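Local coordinates for protein class I SAM-dependent methyltransferase (Silicibacter pomeroyi DSS-3, PDB 3CVO) that is of unknown function but has the Rossmann-like fold of class I methyltransferases and probably uses S-adenosylmethionine as methyl donor, at residues F120-V125 / F142-P147; L35-G40 / A113-E118; V126-R131 / L150-Y155. All blocks are in the same frame, centred on the assembly; numbering follows the deposited sequence.

Interaction 1 (F120-V125 / F142-P147); sequences FRHPDV and FSITRP. With EDO (1,2-ethanediol), chain H; EDO (1,2-ethanediol), chain J.
His122 and Arg146 pack against each other at one end of the Rossmann-like fold. The loop entering strand 125-128 meets the turn that follows helix 133-143. The His122 side chain leaves with CG anti to the backbone N (chi1 -163°), which carries the imidazole to the turn. Thr145 N donates to His122 NE2 at 3.0 Å, within the ring plane and nearly straight (165°). At the other ring nitrogen, His122 ND1 donates in the ring plane to Pro123 O at 2.7 Å. These two bonds fix the ring rotation and are consistent with the ND1-H tautomer. The extended Arg146 chain slides past the ring in the opposite direction. Its CG makes a CH-pi contact over one face, 3.8 Å from the His122 ring centroid. Farther out, His122 ND1 lies over the centre of one guanidinium face, with the two planes 30° apart. Asp124 OD2 is held by the backbone N atoms of Glu32 and Val33, so the second carboxylate oxygen is anchored too. A water also receives a weak bond from Arg146 NH2 and donates to His122 O. The salt bridge is end-on to a single oxygen: Arg146 NH1 and NH2 reach Asp124 OD1 at 3.0 and 2.9 Å.

Interaction 2 (L35-G40 / A113-E118); sequences LEYGSG and AVWRTE
Leu35 and Val114 have the nearest CA atoms, 8.9 Å apart, so strand 33-37 and the 3-10 turn 114-116 meet through side chains and not through backbone pairing. The turn is held by its own bonds from Arg116 N to Ala113 O and from Thr117 N to Val114 O. It presents two neighbouring side chains, Val114 and Trp115, to two residues of the strand, Leu35 and Tyr37. The two methyls of Leu35 meet mainly different partners, CD1 Val114 and CD2 Trp115. Its CD1 meets Val114 CG2 tip to tip at 3.8 Å. Its CD2 lies 3.6 Å from Trp115 CZ2, on the six-membered part of the indole. Tyr37 sends its ring out with CG beside the backbone N (chi1 -67°), and its hydroxyl comes up to the pyrrole edge of the indole. Trp115 NE1 donates to Tyr37 OH at 2.9 Å, tilted 16° from the indole plane and somewhat bent. The two side chains cross at about a right angle. Tyr37 OH in turn donates to Pro111 O, so this buried hydroxyl takes part in two hydrogen bonds and the indole N-H is satisfied. Val114 CG1 packs beside them, 3.8 Å from the same Tyr37 OH. Beyond Tyr37 the strand runs into Gly38-Ser39-Gly40, the glycine-rich turn at the end of the first strand that in class I methyltransferases usually borders the S-adenosylmethionine site. Gly40 is the N-cap of helix 41-47. Strand 33-37 lies between strands 53-58 and 125-128. Val114 also touches Thr55 and Val57 of the former, while Trp115 reaches Thr140 and Ser143 of helix 133-143.

Interaction 3 (V126-R131 / L150-Y155); sequences VLVDGR and LLFDDY
Val128 and Phe152 both start with chi1 near 180° (172° and -168°), which brings a methyl over a ring. Val128 CG1 stands 4.1 Å from the Phe152 ring centroid, almost on the ring normal. Tyr155 CD1 covers the opposite face, so the ring is sandwiched. Leu150 CD1 touches both valines, 3.8 Å from Val128 CG2 and 4.0 Å from Val126 CG1. Beneath these side chains the strands pair in parallel. Leu151 N donates to Val126 O at 2.7 Å, Val128 N to Leu151 O at 2.8 Å, and Asp153 N to Val128 O at 3.1 Å. On the other face Leu127 CD1 touches Leu151 CB at 3.9 Å. Just past the strands, Asp129 and Asp153 point the same way, with Asp129 OD1 3.5 Å from Asp153 OD2. Asp154 OD2 is also near Asp129 OD1. Arg176 pairs with Asp153 OD1 and Arg133 with Asp154 OD2. Arg133 also makes a long, weak ion pair with Asp129 OD1. These arginines probably ease the repulsion. The two strands and helix 133-143 form a beta-alpha-beta crossover, the repeating unit of the Rossmann fold. That helix covers Val126, Val128, Leu150 and Phe152, whereas helix 18-30 covers Leu127 and Leu151. Strand 33-37 flanks the pair on one side and strand 177-182 on the other.

Interactions 2 and 3 are buried, while interaction 1 is only partly buried, near the surface, where strand 125-128 begins. Interaction 3 is backbone pairing inside the sheet. Interaction 2 attaches a loop to the neighbouring strand 33-37 through apolar side chains and one indole-to-hydroxyl bond. Interaction 1 is polar, with an imidazole, a salt bridge and a water. Interactions 1 and 3 belong to the same beta-alpha-beta unit: one lies at the start of strand 125-128 and the end of its helix, the other along the two strands. Trp115 links interaction 2 to interaction 1 by packing on Phe120, Ser143 and Ile144. Tyr37 links it to interaction 3 through probable backbone bonds to Leu127 and Asp129.

Interaction 1 (F120-V125 / F142-P147)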
loop_
_atom_site.group_PDB
_atom_site.type_symbol
_atom_site.label_atom_id
_atom_site.label_comp_id
_atom_site.label_asym_id
_atom_site.label_seq_id
_atom_site.Cartn_x
_atom_site.Cartn_y
_atom_site.Cartn_z
ATOM N N PHE A 120 -3.988 -10.940 -19.012
ATOM C CA PHE A 120 -3.377 -9.593 -19.019
ATOM C C PHE A 120 -2.666 -9.288 -20.329
ATOM O O PHE A 120 -1.882 -10.067 -20.834
ATOM C CB PHE A 120 -2.389 -9.393 -17.834
ATOM C CG PHE A 120 -1.659 -8.065 -17.863
ATOM C CD1 PHE A 120 -2.260 -6.917 -17.393
ATOM C CD2 PHE A 120 -0.394 -7.975 -18.402
ATOM C CE1 PHE A 120 -1.602 -5.677 -17.418
ATOM C CE2 PHE A 120 0.286 -6.741 -18.432
ATOM C CZ PHE A 120 -0.317 -5.598 -17.952
ATOM N N ARG A 121 -2.989 -8.140 -20.892
ATOM C CA ARG A 121 -2.268 -7.594 -22.030
ATOM C C ARG A 121 -1.766 -6.208 -21.644
ATOM O O ARG A 121 -2.521 -5.371 -21.175
ATOM C CB ARG A 121 -3.200 -7.461 -23.247
ATOM C CG ARG A 121 -3.929 -8.750 -23.686
ATOM C CD ARG A 121 -3.263 -9.484 -24.807
ATOM N NE ARG A 121 -2.894 -8.637 -25.948
ATOM C CZ ARG A 121 -3.655 -8.428 -27.020
ATOM N NH1 ARG A 121 -4.855 -8.991 -27.109
ATOM N NH2 ARG A 121 -3.216 -7.643 -28.004
ATOM N N HIS A 122 -0.490 -5.963 -21.861
ATOM C CA HIS A 122 0.101 -4.670 -21.512
ATOM C C HIS A 122 -0.551 -3.561 -22.344
ATOM O O HIS A 122 -0.588 -3.618 -23.571
ATOM C CB HIS A 122 1.627 -4.637 -21.751
ATOM C CG HIS A 122 2.328 -3.517 -21.055
ATOM N ND1 HIS A 122 2.107 -2.184 -21.351
ATOM C CD2 HIS A 122 3.294 -3.535 -20.104
ATOM C CE1 HIS A 122 2.885 -1.436 -20.582
ATOM N NE2 HIS A 122 3.600 -2.231 -19.809
ATOM N N PRO A 123 -1.039 -2.527 -21.671
ATOM C CA PRO A 123 -1.702 -1.437 -22.395
ATOM C C PRO A 123 -0.723 -0.590 -23.134
ATOM O O PRO A 123 0.480 -0.558 -22.809
ATOM C CB PRO A 123 -2.379 -0.604 -21.291
ATOM C CG PRO A 123 -2.187 -1.307 -20.054
ATOM C CD PRO A 123 -1.216 -2.439 -20.218
ATOM N N ASP A 124 -1.268 0.064 -24.148
ATOM C CA ASP A 124 -0.581 1.116 -24.893
ATOM C C ASP A 124 -1.052 2.472 -24.429
ATOM O O ASP A 124 -0.292 3.418 -24.405
ATOM C CB ASP A 124 -0.871 0.960 -26.362
ATOM C CG ASP A 124 -0.353 -0.362 -26.909
ATOM O OD1 ASP A 124 0.811 -0.674 -26.609
ATOM O OD2 ASP A 124 -1.101 -1.076 -27.612
ATOM N N VAL A 125 -2.333 2.538 -24.076
ATOM C CA VAL A 125 -2.950 3.745 -23.502
ATOM C C VAL A 125 -3.773 3.382 -22.290
ATOM O O VAL A 125 -4.408 2.343 -22.226
ATOM C CB VAL A 125 -3.834 4.532 -24.549
ATOM C CG1 VAL A 125 -5.086 3.739 -24.917
ATOM C CG2 VAL A 125 -4.234 5.883 -23.994
ATOM N N PHE A 142 3.735 2.460 -11.694
ATOM C CA PHE A 142 4.577 1.488 -10.981
ATOM C C PHE A 142 4.446 0.077 -11.567
ATOM O O PHE A 142 5.296 -0.751 -11.322
ATOM C CB PHE A 142 4.236 1.450 -9.502
ATOM C CG PHE A 142 4.509 2.729 -8.793
ATOM C CD1 PHE A 142 5.691 3.383 -8.969
ATOM C CD2 PHE A 142 3.583 3.236 -7.910
ATOM C CE1 PHE A 142 5.937 4.551 -8.328
ATOM C CE2 PHE A 142 3.845 4.377 -7.230
ATOM C CZ PHE A 142 5.031 5.050 -7.460
ATOM N N SER A 143 3.426 -0.155 -12.385
ATOM C CA SER A 143 3.090 -1.535 -12.845
ATOM C C SER A 143 3.521 -1.854 -14.286
ATOM O O SER A 143 3.698 -3.014 -14.687
ATOM C CB SER A 143 1.604 -1.816 -12.696
ATOM O OG SER A 143 1.163 -1.789 -11.345
ATOM N N ILE A 144 3.637 -0.808 -15.067
ATOM C CA ILE A 144 4.001 -0.927 -16.489
ATOM C C ILE A 144 5.444 -1.404 -16.582
ATOM O O ILE A 144 6.234 -1.188 -15.657
ATOM C CB ILE A 144 3.814 0.383 -17.292
ATOM C CG1 ILE A 144 4.621 1.569 -16.707
ATOM C CG2 ILE A 144 2.290 0.774 -17.461
ATOM C CD1 ILE A 144 4.633 2.824 -17.572
ATOM N N THR A 145 5.748 -2.085 -17.685
ATOM C CA THR A 145 7.104 -2.543 -18.017
ATOM C C THR A 145 7.670 -1.945 -19.280
ATOM O O THR A 145 8.839 -2.132 -19.580
ATOM C CB THR A 145 7.197 -4.088 -18.054
ATOM O OG1 THR A 145 6.219 -4.617 -18.970
ATOM C CG2 THR A 145 6.943 -4.656 -16.632
ATOM N N ARG A 146 6.848 -1.179 -19.977
ATOM C CA ARG A 146 7.273 -0.314 -21.094
ATOM C C ARG A 146 6.406 0.981 -21.090
ATOM O O ARG A 146 5.363 1.030 -20.424
ATOM C CB ARG A 146 7.139 -1.087 -22.410
ATOM C CG ARG A 146 5.733 -1.502 -22.755
ATOM C CD ARG A 146 5.716 -2.197 -24.141
ATOM N NE ARG A 146 4.400 -2.775 -24.433
ATOM C CZ ARG A 146 3.353 -2.081 -24.867
ATOM N NH1 ARG A 146 3.432 -0.777 -25.080
ATOM N NH2 ARG A 146 2.226 -2.701 -25.089
ATOM N N PRO A 147 6.852 2.038 -21.783
ATOM C CA PRO A 147 6.141 3.311 -21.739
ATOM C C PRO A 147 4.732 3.218 -22.269
ATOM O O PRO A 147 4.437 2.438 -23.179
ATOM C CB PRO A 147 6.969 4.222 -22.636
ATOM C CG PRO A 147 8.316 3.655 -22.561
ATOM C CD PRO A 147 8.133 2.164 -22.499
HETATM C C1 EDO H . -4.765 -4.575 -19.221
HETATM O O1 EDO H . -4.671 -4.126 -20.591
HETATM C C2 EDO H . -5.783 -5.683 -19.037
HETATM O O2 EDO H . -5.381 -6.863 -19.740
HETATM C C1 EDO J . 1.589 -8.007 -23.871
HETATM O O1 EDO J . 1.541 -8.370 -22.478
HETATM C C2 EDO J . 0.621 -8.862 -24.680
HETATM O O2 EDO J . 0.069 -8.060 -25.739
HETATM O O HOH W 1 0.137 -5.169 -25.403
#

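Interaction 2 (L35-G40 / A113-E118)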
loop_
_atom_site.group_PDB
_atom_site.type_symbol
_atom_site.label_atom_id
_atom_site.label_comp_id
_atom_site.label_asym_id
_atom_site.label_seq_id
_atom_site.Cartn_x
_atom_site.Cartn_y
_atom_site.Cartn_z
ATOM N N LEU A 35 -6.657 0.336 -21.727
ATOM C CA LEU A 35 -7.160 0.087 -20.386
ATOM C C LEU A 35 -7.837 1.350 -19.907
ATOM O O LEU A 35 -7.253 2.423 -19.975
ATOM C CB LEU A 35 -5.991 -0.298 -19.426
ATOM C CG LEU A 35 -6.279 -0.172 -17.916
ATOM C CD1 LEU A 35 -7.456 -1.130 -17.572
ATOM C CD2 LEU A 35 -5.036 -0.433 -17.033
ATOM N N GLU A 36 -9.076 1.210 -19.451
ATOM C CA GLU A 36 -9.812 2.315 -18.888
ATOM C C GLU A 36 -10.174 2.076 -17.458
ATOM O O GLU A 36 -10.516 0.965 -17.021
ATOM C CB GLU A 36 -11.114 2.581 -19.673
ATOM C CG GLU A 36 -11.036 2.710 -21.142
ATOM C CD GLU A 36 -12.393 3.052 -21.728
ATOM O OE1 GLU A 36 -13.377 2.338 -21.379
ATOM O OE2 GLU A 36 -12.493 4.048 -22.511
ATOM N N TYR A 37 -10.066 3.144 -16.695
ATOM C CA TYR A 37 -10.705 3.157 -15.381
ATOM C C TYR A 37 -11.911 4.079 -15.477
ATOM O O TYR A 37 -11.760 5.259 -15.747
ATOM C CB TYR A 37 -9.733 3.679 -14.352
ATOM C CG TYR A 37 -8.520 2.825 -14.060
ATOM C CD1 TYR A 37 -8.574 1.808 -13.142
ATOM C CD2 TYR A 37 -7.300 3.085 -14.682
ATOM C CE1 TYR A 37 -7.433 1.054 -12.813
ATOM C CE2 TYR A 37 -6.153 2.361 -14.367
ATOM C CZ TYR A 37 -6.229 1.337 -13.424
ATOM O OH TYR A 37 -5.131 0.619 -13.010
ATOM N N GLY A 38 -13.098 3.526 -15.292
ATOM C CA GLY A 38 -14.327 4.216 -15.640
ATOM C C GLY A 38 -14.797 3.713 -16.978
ATOM O O GLY A 38 -13.996 3.483 -17.871
ATOM N N SER A 39 -16.079 3.426 -17.089
ATOM C CA SER A 39 -16.634 2.966 -18.366
ATOM C C SER A 39 -17.720 3.922 -18.800
ATOM O O SER A 39 -18.349 4.554 -17.983
ATOM C CB SER A 39 -17.144 1.521 -18.282
ATOM O OG SER A 39 -18.350 1.444 -17.557
ATOM N N GLY A 40 -17.916 4.023 -20.103
ATOM C CA GLY A 40 -18.945 4.884 -20.676
ATOM C C GLY A 40 -18.689 5.272 -22.114
ATOM O O GLY A 40 -18.349 4.453 -22.975
ATOM N N ALA A 113 -6.008 -4.414 -9.293
ATOM C CA ALA A 113 -6.301 -5.816 -9.635
ATOM C C ALA A 113 -6.114 -6.122 -11.128
ATOM O O ALA A 113 -5.681 -7.220 -11.514
ATOM C CB ALA A 113 -7.753 -6.226 -9.173
ATOM N N VAL A 114 -6.502 -5.164 -11.963
ATOM C CA VAL A 114 -6.482 -5.359 -13.430
ATOM C C VAL A 114 -5.076 -5.664 -13.916
ATOM O O VAL A 114 -4.885 -6.410 -14.884
ATOM C CB VAL A 114 -7.123 -4.140 -14.196
ATOM C CG1 VAL A 114 -6.344 -2.833 -13.950
ATOM C CG2 VAL A 114 -7.321 -4.460 -15.701
ATOM N N TRP A 115 -4.080 -5.155 -13.202
ATOM C CA TRP A 115 -2.668 -5.413 -13.573
ATOM C C TRP A 115 -2.247 -6.885 -13.360
ATOM O O TRP A 115 -1.219 -7.329 -13.850
ATOM C CB TRP A 115 -1.716 -4.417 -12.875
ATOM C CG TRP A 115 -1.974 -3.050 -13.368
ATOM C CD1 TRP A 115 -2.852 -2.144 -12.854
ATOM C CD2 TRP A 115 -1.411 -2.457 -14.537
ATOM N NE1 TRP A 115 -2.812 -0.994 -13.602
ATOM C CE2 TRP A 115 -1.969 -1.182 -14.664
ATOM C CE3 TRP A 115 -0.501 -2.902 -15.507
ATOM C CZ2 TRP A 115 -1.656 -0.335 -15.713
ATOM C CZ3 TRP A 115 -0.157 -2.036 -16.533
ATOM C CH2 TRP A 115 -0.731 -0.775 -16.629
ATOM N N ARG A 116 -3.068 -7.627 -12.634
ATOM C CA ARG A 116 -2.776 -9.038 -12.317
ATOM C C ARG A 116 -3.780 -9.960 -12.984
ATOM O O ARG A 116 -3.843 -11.143 -12.683
ATOM C CB ARG A 116 -2.816 -9.324 -10.797
ATOM C CG ARG A 116 -1.972 -8.420 -9.916
ATOM C CD ARG A 116 -0.609 -8.330 -10.466
ATOM N NE ARG A 116 0.094 -9.601 -10.389
ATOM C CZ ARG A 116 1.318 -9.813 -10.875
ATOM N NH1 ARG A 116 2.020 -8.832 -11.473
ATOM N NH2 ARG A 116 1.853 -11.016 -10.757
ATOM N N THR A 117 -4.603 -9.404 -13.839
ATOM C CA THR A 117 -5.702 -10.170 -14.423
ATOM C C THR A 117 -5.184 -11.326 -15.249
ATOM O O THR A 117 -4.142 -11.237 -15.909
ATOM C CB THR A 117 -6.682 -9.275 -15.274
ATOM O OG1 THR A 117 -7.844 -10.042 -15.624
ATOM C CG2 THR A 117 -6.042 -8.751 -16.520
ATOM N N GLU A 118 -5.894 -12.442 -15.154
ATOM C CA GLU A 118 -5.670 -13.540 -16.089
ATOM C C GLU A 118 -6.064 -12.971 -17.437
ATOM O O GLU A 118 -7.098 -12.274 -17.557
ATOM C CB GLU A 118 -6.502 -14.792 -15.755
#

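Interaction 3 (V126-R131 / L150-Y155)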
loop_
_atom_site.group_PDB
_atom_site.type_symbol
_atom_site.label_atom_id
_atom_site.label_comp_id
_atom_site.label_asym_id
_atom_site.label_seq_id
_atom_site.Cartn_x
_atom_site.Cartn_y
_atom_site.Cartn_z
ATOM N N VAL A 126 -3.690 4.243 -21.283
ATOM C CA VAL A 126 -4.530 4.146 -20.079
ATOM C C VAL A 126 -5.328 5.416 -19.909
ATOM O O VAL A 126 -4.809 6.548 -19.946
ATOM C CB VAL A 126 -3.697 3.902 -18.782
ATOM C CG1 VAL A 126 -4.595 3.870 -17.495
ATOM C CG2 VAL A 126 -2.861 2.614 -18.934
ATOM N N LEU A 127 -6.615 5.219 -19.702
ATOM C CA LEU A 127 -7.500 6.331 -19.367
ATOM C C LEU A 127 -7.933 6.284 -17.908
ATOM O O LEU A 127 -8.456 5.296 -17.439
ATOM C CB LEU A 127 -8.764 6.288 -20.232
ATOM C CG LEU A 127 -9.841 7.318 -19.857
ATOM C CD1 LEU A 127 -9.332 8.774 -20.094
ATOM C CD2 LEU A 127 -11.179 7.079 -20.596
ATOM N N VAL A 128 -7.647 7.378 -17.217
ATOM C CA VAL A 128 -8.027 7.561 -15.822
ATOM C C VAL A 128 -9.289 8.444 -15.776
ATOM O O VAL A 128 -9.247 9.675 -15.962
ATOM C CB VAL A 128 -6.856 8.085 -14.948
ATOM C CG1 VAL A 128 -7.336 8.459 -13.535
ATOM C CG2 VAL A 128 -5.719 7.039 -14.885
ATOM N N ASP A 129 -10.441 7.812 -15.620
ATOM C CA ASP A 129 -11.684 8.562 -15.682
ATOM C C ASP A 129 -12.745 7.951 -14.762
ATOM O O ASP A 129 -13.910 8.006 -15.058
ATOM C CB ASP A 129 -12.159 8.645 -17.165
ATOM C CG ASP A 129 -13.327 9.573 -17.383
ATOM O OD1 ASP A 129 -13.427 10.569 -16.661
ATOM O OD2 ASP A 129 -14.110 9.324 -18.326
ATOM N N GLY A 130 -12.312 7.359 -13.657
ATOM C CA GLY A 130 -13.249 6.746 -12.712
ATOM C C GLY A 130 -12.967 7.182 -11.298
ATOM O O GLY A 130 -12.836 8.351 -11.022
ATOM N N ARG A 131 -12.829 6.203 -10.417
ATOM C CA ARG A 131 -12.574 6.474 -9.005
ATOM C C ARG A 131 -11.081 6.286 -8.711
ATOM O O ARG A 131 -10.336 5.813 -9.543
ATOM C CB ARG A 131 -13.377 5.538 -8.122
ATOM C CG ARG A 131 -14.912 5.664 -8.281
ATOM C CD ARG A 131 -15.423 6.944 -7.655
ATOM N NE ARG A 131 -15.484 7.996 -8.650
ATOM C CZ ARG A 131 -15.068 9.233 -8.454
ATOM N NH1 ARG A 131 -14.521 9.575 -7.301
ATOM N NH2 ARG A 131 -15.184 10.123 -9.426
ATOM N N LEU A 150 -0.854 7.949 -20.787
ATOM C CA LEU A 150 -1.932 8.029 -19.784
ATOM C C LEU A 150 -2.692 9.313 -19.964
ATOM O O LEU A 150 -2.150 10.403 -20.055
ATOM C CB LEU A 150 -1.394 7.858 -18.343
ATOM C CG LEU A 150 -2.521 7.753 -17.302
ATOM C CD1 LEU A 150 -2.168 6.716 -16.218
ATOM C CD2 LEU A 150 -2.887 9.070 -16.664
ATOM N N LEU A 151 -4.002 9.172 -20.093
ATOM C CA LEU A 151 -4.902 10.310 -20.209
ATOM C C LEU A 151 -5.682 10.425 -18.903
ATOM O O LEU A 151 -6.307 9.472 -18.439
ATOM C CB LEU A 151 -5.877 10.117 -21.376
ATOM C CG LEU A 151 -5.314 9.827 -22.772
ATOM C CD1 LEU A 151 -6.425 9.542 -23.782
ATOM C CD2 LEU A 151 -4.351 10.961 -23.227
ATOM N N PHE A 152 -5.590 11.576 -18.281
ATOM C CA PHE A 152 -6.189 11.777 -16.963
ATOM C C PHE A 152 -7.242 12.881 -17.148
ATOM O O PHE A 152 -6.929 14.063 -17.327
ATOM C CB PHE A 152 -5.085 12.176 -15.995
ATOM C CG PHE A 152 -5.438 12.153 -14.508
ATOM C CD1 PHE A 152 -6.605 12.682 -14.035
ATOM C CD2 PHE A 152 -4.537 11.627 -13.582
ATOM C CE1 PHE A 152 -6.890 12.713 -12.678
ATOM C CE2 PHE A 152 -4.807 11.651 -12.224
ATOM C CZ PHE A 152 -6.002 12.192 -11.776
ATOM N N ASP A 153 -8.503 12.488 -17.093
ATOM C CA ASP A 153 -9.581 13.452 -17.290
ATOM C C ASP A 153 -9.875 14.278 -16.035
ATOM O O ASP A 153 -9.702 13.808 -14.907
ATOM C CB ASP A 153 -10.849 12.779 -17.765
ATOM C CG ASP A 153 -11.777 13.741 -18.500
ATOM O OD1 ASP A 153 -11.361 14.865 -18.937
ATOM O OD2 ASP A 153 -12.947 13.355 -18.657
ATOM N N ASP A 154 -10.273 15.527 -16.283
ATOM C CA ASP A 154 -10.642 16.458 -15.204
ATOM C C ASP A 154 -9.467 16.670 -14.307
ATOM O O ASP A 154 -9.603 16.718 -13.098
ATOM C CB ASP A 154 -11.749 15.843 -14.338
ATOM C CG ASP A 154 -12.942 15.428 -15.158
ATOM O OD1 ASP A 154 -13.629 16.356 -15.643
ATOM O OD2 ASP A 154 -13.166 14.192 -15.350
ATOM N N TYR A 155 -8.298 16.742 -14.917
ATOM C CA TYR A 155 -7.031 16.857 -14.180
ATOM C C TYR A 155 -6.866 18.173 -13.411
ATOM O O TYR A 155 -6.309 18.196 -12.320
ATOM C CB TYR A 155 -5.849 16.655 -15.115
ATOM C CG TYR A 155 -4.501 16.613 -14.387
ATOM C CD1 TYR A 155 -4.144 15.566 -13.547
ATOM C CD2 TYR A 155 -3.594 17.633 -14.564
ATOM C CE1 TYR A 155 -2.935 15.553 -12.904
ATOM C CE2 TYR A 155 -2.367 17.612 -13.942
ATOM C CZ TYR A 155 -2.041 16.585 -13.119
ATOM O OH TYR A 155 -0.793 16.589 -12.519
#